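Local coordinates for protein probable N-glycosylase/DNA lyase (Thermotoga maritima, PDB 3N0U) that belongs to the helix-hairpin-helix superfamily of DNA glycosylases and, in this structure, binds a sodium ion in the region of its hairpin, at residues C52-C57 with K136-K141; E129-N134 with H145-T150. One frame throughout, in Å; residues are numbered along the deposited sequence.

How the contacts relate
Following the chain from the N terminus, the first segment met is 52-57, on helix 47-59. Contact 1 pairs it with 136-141, across a largely helical excursion of 78 residues. Before that loop closes, helix 124-134 supplies 129-134, which contact 2 joins to 145-150 across only ten intervening residues. The segments alternate along the chain, so the two contacts cross rather than nest. Together they bring helix 47-59, helix 124-134, the hairpin and helix 140-148 into one buried cluster; the centres of the two contacts lie about 7 Å apart. Phe-146 packs against Leu-54 and Cys-57, and Glu-53 is hydrogen-bonded to Asn-149. The sodium ion belongs to both contacts, through Ile-138 of contact 1 and Val-132 of contact 2.

Contact 1: residues C52-C57 with K136-K141; sequences CELSFC and KGIGWK. With NA (sodium ion), chain D.
Helix 47-59 passes the hairpin that precedes helix 140-148, approaching most closely where the CA atoms of Cys-57 and Ile-138 are 7.4 Å apart. Gly-137, with a positive phi of 72°, turns the chain just before Ile-138. Gly-139 follows as N-cap of helix 140-148, and its backbone N is bonded to the carboxylate of Glu-142. Ile-138 carries the contact. With CG1 anti to its carbonyl carbon (chi1 -63°), the longer branch extends toward the helix and leads with CD1. Ile-138 CD1 lies 3.9 Å from Leu-54 CD1 and 4.1 Å from Cys-57 CB, meeting residues three apart, about one helical turn, on the same helix. Leu-54 comes in obliquely, its CD1 also reaching Ile-138 CG1 at 4.0 Å. Leu-131 and Ala-143, on the two helices flanking the hairpin, also pack on Ile-138. The backbone of Ile-138 works in the other direction: its O binds the sodium ion at 2.4 Å, in a site completed by the carbonyls of Val-132 and Ala-135 and two waters. Ile-138 thus divides its roles, and a largely apolar seat for its side chain is consistent with holding the carbonyl in place for the ion.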
loop_
_atom_site.group_PDB
_atom_site.type_symbol
_atom_site.label_atom_id
_atom_site.label_comp_id
_atom_site.label_asym_id
_atom_site.label_seq_id
_atom_site.Cartn_x
_atom_site.Cartn_y
_atom_site.Cartn_z
ATOM N N CYS A 52 -12.579 0.979 -4.494
ATOM C CA CYS A 52 -12.628 0.275 -3.221
ATOM C C CYS A 52 -11.213 -0.024 -2.721
ATOM O O CYS A 52 -10.958 0.030 -1.516
ATOM C CB CYS A 52 -13.454 -0.996 -3.338
ATOM S SG CYS A 52 -15.214 -0.665 -3.553
ATOM N N GLU A 53 -10.292 -0.301 -3.628
ATOM C CA GLU A 53 -8.905 -0.507 -3.241
ATOM C C GLU A 53 -8.266 0.802 -2.781
ATOM O O GLU A 53 -7.496 0.827 -1.840
ATOM C CB GLU A 53 -8.097 -1.101 -4.385
ATOM C CG GLU A 53 -6.755 -1.684 -3.937
ATOM C CD GLU A 53 -6.933 -2.874 -3.010
ATOM O OE1 GLU A 53 -8.047 -3.455 -2.946
ATOM O OE2 GLU A 53 -5.979 -3.197 -2.298
ATOM N N LEU A 54 -8.573 1.901 -3.456
ATOM C CA LEU A 54 -8.096 3.191 -2.995
ATOM C C LEU A 54 -8.614 3.463 -1.576
ATOM O O LEU A 54 -7.877 3.961 -0.723
ATOM C CB LEU A 54 -8.537 4.306 -3.960
ATOM C CG LEU A 54 -8.010 5.681 -3.605
ATOM C CD1 LEU A 54 -6.481 5.745 -3.773
ATOM C CD2 LEU A 54 -8.701 6.718 -4.479
ATOM N N SER A 55 -9.871 3.113 -1.322
ATOM C CA SER A 55 -10.461 3.281 0.015
ATOM C C SER A 55 -9.792 2.410 1.078
ATOM O O SER A 55 -9.571 2.866 2.215
ATOM C CB SER A 55 -11.966 3.033 -0.025
ATOM O OG SER A 55 -12.578 3.932 -0.955
ATOM N N PHE A 56 -9.417 1.190 0.701
ATOM C CA PHE A 56 -8.655 0.317 1.582
ATOM C C PHE A 56 -7.377 1.040 1.996
ATOM O O PHE A 56 -6.989 1.031 3.160
ATOM C CB PHE A 56 -8.337 -1.015 0.887
ATOM C CG PHE A 56 -7.292 -1.839 1.590
ATOM C CD1 PHE A 56 -7.642 -2.679 2.628
ATOM C CD2 PHE A 56 -5.966 -1.789 1.198
ATOM C CE1 PHE A 56 -6.684 -3.438 3.276
ATOM C CE2 PHE A 56 -5.009 -2.547 1.844
ATOM C CZ PHE A 56 -5.373 -3.370 2.892
ATOM N N CYS A 57 -6.727 1.697 1.046
ATOM C CA CYS A 57 -5.479 2.371 1.356
ATOM C C CYS A 57 -5.684 3.612 2.245
ATOM O O CYS A 57 -4.854 3.918 3.099
ATOM C CB CYS A 57 -4.721 2.712 0.070
ATOM S SG CYS A 57 -4.189 1.236 -0.829
ATOM N N LYS A 136 -7.617 12.554 -1.153
ATOM C CA LYS A 136 -7.624 12.803 0.289
ATOM C C LYS A 136 -7.271 11.549 1.066
ATOM O O LYS A 136 -7.690 10.456 0.709
ATOM C CB LYS A 136 -9.021 13.282 0.700
ATOM C CG LYS A 136 -9.469 14.530 -0.055
ATOM C CD LYS A 136 -8.512 15.672 0.211
ATOM C CE LYS A 136 -9.036 16.982 -0.341
ATOM N NZ LYS A 136 -8.057 18.081 -0.123
ATOM N N GLY A 137 -6.496 11.726 2.129
ATOM C CA GLY A 137 -6.062 10.624 2.955
ATOM C C GLY A 137 -5.018 9.739 2.301
ATOM O O GLY A 137 -4.733 8.646 2.796
ATOM N N ILE A 138 -4.452 10.210 1.195
ATOM C CA ILE A 138 -3.461 9.456 0.457
ATOM C C ILE A 138 -2.181 10.278 0.278
ATOM O O ILE A 138 -2.152 11.233 -0.499
ATOM C CB ILE A 138 -3.981 9.098 -0.949
ATOM C CG1 ILE A 138 -5.210 8.192 -0.855
ATOM C CG2 ILE A 138 -2.867 8.466 -1.809
ATOM C CD1 ILE A 138 -4.941 6.789 -0.339
ATOM N N GLY A 139 -1.135 9.922 1.008
ATOM C CA GLY A 139 0.178 10.517 0.821
ATOM C C GLY A 139 1.101 9.628 0.002
ATOM O O GLY A 139 0.655 8.723 -0.705
ATOM N N TRP A 140 2.405 9.863 0.110
ATOM C CA TRP A 140 3.362 9.128 -0.710
ATOM C C TRP A 140 3.284 7.619 -0.472
ATOM O O TRP A 140 3.270 6.836 -1.418
ATOM C CB TRP A 140 4.776 9.654 -0.463
ATOM C CG TRP A 140 4.906 11.010 -1.035
ATOM C CD1 TRP A 140 4.737 12.197 -0.389
ATOM C CD2 TRP A 140 5.162 11.323 -2.401
ATOM N NE1 TRP A 140 4.895 13.239 -1.274
ATOM C CE2 TRP A 140 5.153 12.726 -2.516
ATOM C CE3 TRP A 140 5.407 10.552 -3.542
ATOM C CZ2 TRP A 140 5.374 13.373 -3.722
ATOM C CZ3 TRP A 140 5.640 11.201 -4.737
ATOM C CH2 TRP A 140 5.608 12.595 -4.820
ATOM N N LYS A 141 3.180 7.222 0.789
ATOM C CA LYS A 141 3.158 5.812 1.147
ATOM C C LYS A 141 1.879 5.156 0.655
ATOM O O LYS A 141 1.908 4.070 0.075
ATOM C CB LYS A 141 3.247 5.676 2.669
ATOM C CG LYS A 141 3.173 4.271 3.195
ATOM C CD LYS A 141 2.955 4.313 4.712
ATOM C CE LYS A 141 1.483 4.465 5.059
ATOM N NZ LYS A 141 1.280 5.300 6.262
HETATM NA NA NA D . -3.313 13.234 -1.167
HETATM O O HOH W 1 -3.146 13.425 1.340
HETATM O O HOH W 2 -4.491 15.608 -1.253
#

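Contact 2: residues E129-N134 with H145-T150; sequences EFLVRN and HFLRNT. With NA (sodium ion), chain D.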
loop_
_atom_site.group_PDB
_atom_site.type_symbol
_atom_site.label_atom_id
_atom_site.label_comp_id
_atom_site.label_asym_id
_atom_site.label_seq_id
_atom_site.Cartn_x
_atom_site.Cartn_y
_atom_site.Cartn_z
ATOM N N GLU A 129 2.274 10.802 -8.066
ATOM C CA GLU A 129 2.288 12.246 -7.836
ATOM C C GLU A 129 0.857 12.778 -7.847
ATOM O O GLU A 129 0.476 13.602 -7.024
ATOM C CB GLU A 129 3.106 12.972 -8.914
ATOM C CG GLU A 129 4.609 12.835 -8.749
ATOM C CD GLU A 129 5.398 13.473 -9.902
ATOM O OE1 GLU A 129 4.785 14.142 -10.762
ATOM O OE2 GLU A 129 6.634 13.288 -9.946
ATOM N N PHE A 130 0.073 12.309 -8.805
ATOM C CA PHE A 130 -1.317 12.741 -8.921
ATOM C C PHE A 130 -2.124 12.420 -7.682
ATOM O O PHE A 130 -2.865 13.248 -7.189
ATOM C CB PHE A 130 -1.992 12.104 -10.129
ATOM C CG PHE A 130 -3.455 12.432 -10.224
ATOM C CD1 PHE A 130 -4.399 11.627 -9.611
ATOM C CD2 PHE A 130 -3.875 13.578 -10.876
ATOM C CE1 PHE A 130 -5.747 11.943 -9.673
ATOM C CE2 PHE A 130 -5.229 13.900 -10.944
ATOM C CZ PHE A 130 -6.159 13.087 -10.341
ATOM N N LEU A 131 -1.978 11.203 -7.184
ATOM C CA LEU A 131 -2.747 10.771 -6.037
ATOM C C LEU A 131 -2.315 11.507 -4.786
ATOM O O LEU A 131 -3.146 11.860 -3.963
ATOM C CB LEU A 131 -2.586 9.265 -5.846
ATOM C CG LEU A 131 -3.266 8.411 -6.904
ATOM C CD1 LEU A 131 -2.758 6.986 -6.803
ATOM C CD2 LEU A 131 -4.804 8.478 -6.793
ATOM N N VAL A 132 -1.021 11.718 -4.615
ATOM C CA VAL A 132 -0.554 12.497 -3.480
ATOM C C VAL A 132 -1.208 13.872 -3.468
ATOM O O VAL A 132 -1.676 14.349 -2.425
ATOM C CB VAL A 132 0.968 12.652 -3.492
ATOM C CG1 VAL A 132 1.411 13.628 -2.423
ATOM C CG2 VAL A 132 1.630 11.304 -3.254
ATOM N N ARG A 133 -1.261 14.521 -4.618
ATOM C CA ARG A 133 -1.799 15.872 -4.653
ATOM C C ARG A 133 -3.329 15.923 -4.559
ATOM O O ARG A 133 -3.887 16.864 -3.979
ATOM C CB ARG A 133 -1.344 16.609 -5.918
ATOM C CG ARG A 133 -1.820 18.069 -5.964
ATOM C CD ARG A 133 -1.301 18.803 -7.172
ATOM N NE ARG A 133 0.149 18.712 -7.254
ATOM C CZ ARG A 133 0.998 19.560 -6.678
ATOM N NH1 ARG A 133 0.546 20.584 -5.960
ATOM N NH2 ARG A 133 2.307 19.381 -6.822
ATOM N N ASN A 134 -4.000 14.912 -5.112
ATOM C CA ASN A 134 -5.429 15.014 -5.389
ATOM C C ASN A 134 -6.349 14.093 -4.598
ATOM O O ASN A 134 -7.543 14.356 -4.487
ATOM C CB ASN A 134 -5.653 14.825 -6.887
ATOM C CG ASN A 134 -5.083 15.963 -7.681
ATOM O OD1 ASN A 134 -4.075 15.819 -8.379
ATOM N ND2 ASN A 134 -5.717 17.112 -7.574
ATOM N N HIS A 145 1.141 2.277 -2.145
ATOM C CA HIS A 145 0.400 1.106 -1.717
ATOM C C HIS A 145 -0.747 0.781 -2.669
ATOM O O HIS A 145 -0.889 -0.369 -3.107
ATOM C CB HIS A 145 -0.133 1.386 -0.317
ATOM C CG HIS A 145 -0.702 0.199 0.379
ATOM N ND1 HIS A 145 -1.300 0.300 1.616
ATOM C CD2 HIS A 145 -0.745 -1.112 0.043
ATOM C CE1 HIS A 145 -1.704 -0.896 2.008
ATOM N NE2 HIS A 145 -1.378 -1.772 1.071
ATOM N N PHE A 146 -1.556 1.794 -2.986
ATOM C CA PHE A 146 -2.658 1.624 -3.925
ATOM C C PHE A 146 -2.138 1.099 -5.272
ATOM O O PHE A 146 -2.658 0.114 -5.819
ATOM C CB PHE A 146 -3.409 2.950 -4.123
ATOM C CG PHE A 146 -4.384 2.943 -5.280
ATOM C CD1 PHE A 146 -5.552 2.222 -5.211
ATOM C CD2 PHE A 146 -4.105 3.649 -6.420
ATOM C CE1 PHE A 146 -6.431 2.211 -6.262
ATOM C CE2 PHE A 146 -4.978 3.631 -7.484
ATOM C CZ PHE A 146 -6.144 2.909 -7.394
ATOM N N LEU A 147 -1.134 1.760 -5.823
ATOM C CA LEU A 147 -0.636 1.358 -7.133
ATOM C C LEU A 147 -0.095 -0.077 -7.114
ATOM O O LEU A 147 -0.414 -0.898 -7.983
ATOM C CB LEU A 147 0.382 2.378 -7.658
ATOM C CG LEU A 147 -0.259 3.732 -8.028
ATOM C CD1 LEU A 147 0.794 4.800 -8.222
ATOM C CD2 LEU A 147 -1.132 3.601 -9.280
ATOM N N ARG A 148 0.676 -0.417 -6.093
ATOM C CA ARG A 148 1.183 -1.768 -5.957
ATOM C C ARG A 148 0.037 -2.782 -5.917
ATOM O O ARG A 148 0.126 -3.858 -6.529
ATOM C CB ARG A 148 2.025 -1.859 -4.679
ATOM C CG ARG A 148 2.916 -3.089 -4.571
ATOM C CD ARG A 148 2.169 -4.384 -4.195
ATOM N NE ARG A 148 1.395 -4.281 -2.965
ATOM C CZ ARG A 148 1.870 -4.520 -1.748
ATOM N NH1 ARG A 148 3.134 -4.837 -1.571
ATOM N NH2 ARG A 148 1.077 -4.392 -0.693
ATOM N N ASN A 149 -1.032 -2.441 -5.183
ATOM C CA ASN A 149 -2.166 -3.334 -5.026
ATOM C C ASN A 149 -3.001 -3.493 -6.316
ATOM O O ASN A 149 -3.921 -4.306 -6.367
ATOM C CB ASN A 149 -3.052 -2.931 -3.846
ATOM C CG ASN A 149 -2.467 -3.350 -2.506
ATOM O OD1 ASN A 149 -1.299 -3.659 -2.397
ATOM N ND2 ASN A 149 -3.286 -3.352 -1.494
ATOM N N THR A 150 -2.675 -2.726 -7.349
ATOM C CA THR A 150 -3.286 -2.907 -8.661
ATOM C C THR A 150 -2.309 -3.568 -9.644
ATOM O O THR A 150 -2.587 -3.659 -10.831
ATOM C CB THR A 150 -3.767 -1.569 -9.274
ATOM O OG1 THR A 150 -2.642 -0.792 -9.731
ATOM C CG2 THR A 150 -4.560 -0.792 -8.273
HETATM NA NA NA D . -3.313 13.234 -1.167
HETATM O O HOH W 2 -4.491 15.608 -1.253
HETATM O O HOH W 1 -3.146 13.425 1.340
#
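Leu-131 and Phe-146 meet at about a right angle, the leucine reaching from helix 124-134 to the phenylalanine of helix 140-148. The touching methyl is Leu-131 CD1, 3.6 Å from Phe-146 CD2 and 4.1 Å from Phe-146 CE2; the methyl meets the CD2-CE2 side of the ring obliquely. Phe-146 is extended, with CG anti to the backbone N (chi1 168°), which sends the ring across toward Leu-131. Leu-147 borders the same methyl more loosely, its CG 4.3 Å from Leu-131 CD1. The two helices are those of a helix-hairpin-helix motif, joined by the short hairpin; Val-132 O, on the first of them, binds the sodium ion at 2.4 Å. Farther along, Thr-150 lays its CG2 over one face of the Phe-146 ring, toward the rim. Its OG1 donates to Leu-147 O at 2.8 Å, in the carbonyl plane and on a lone pair; Thr-150 N bonds to the same oxygen. Arg-148 grips Asn-149 OD1 side-on, with NE at 2.8 Å and NH2 at 3.0 Å. The acceptor lies in the guanidinium plane, while NH1 of that arginine makes a salt bridge to Asp-206.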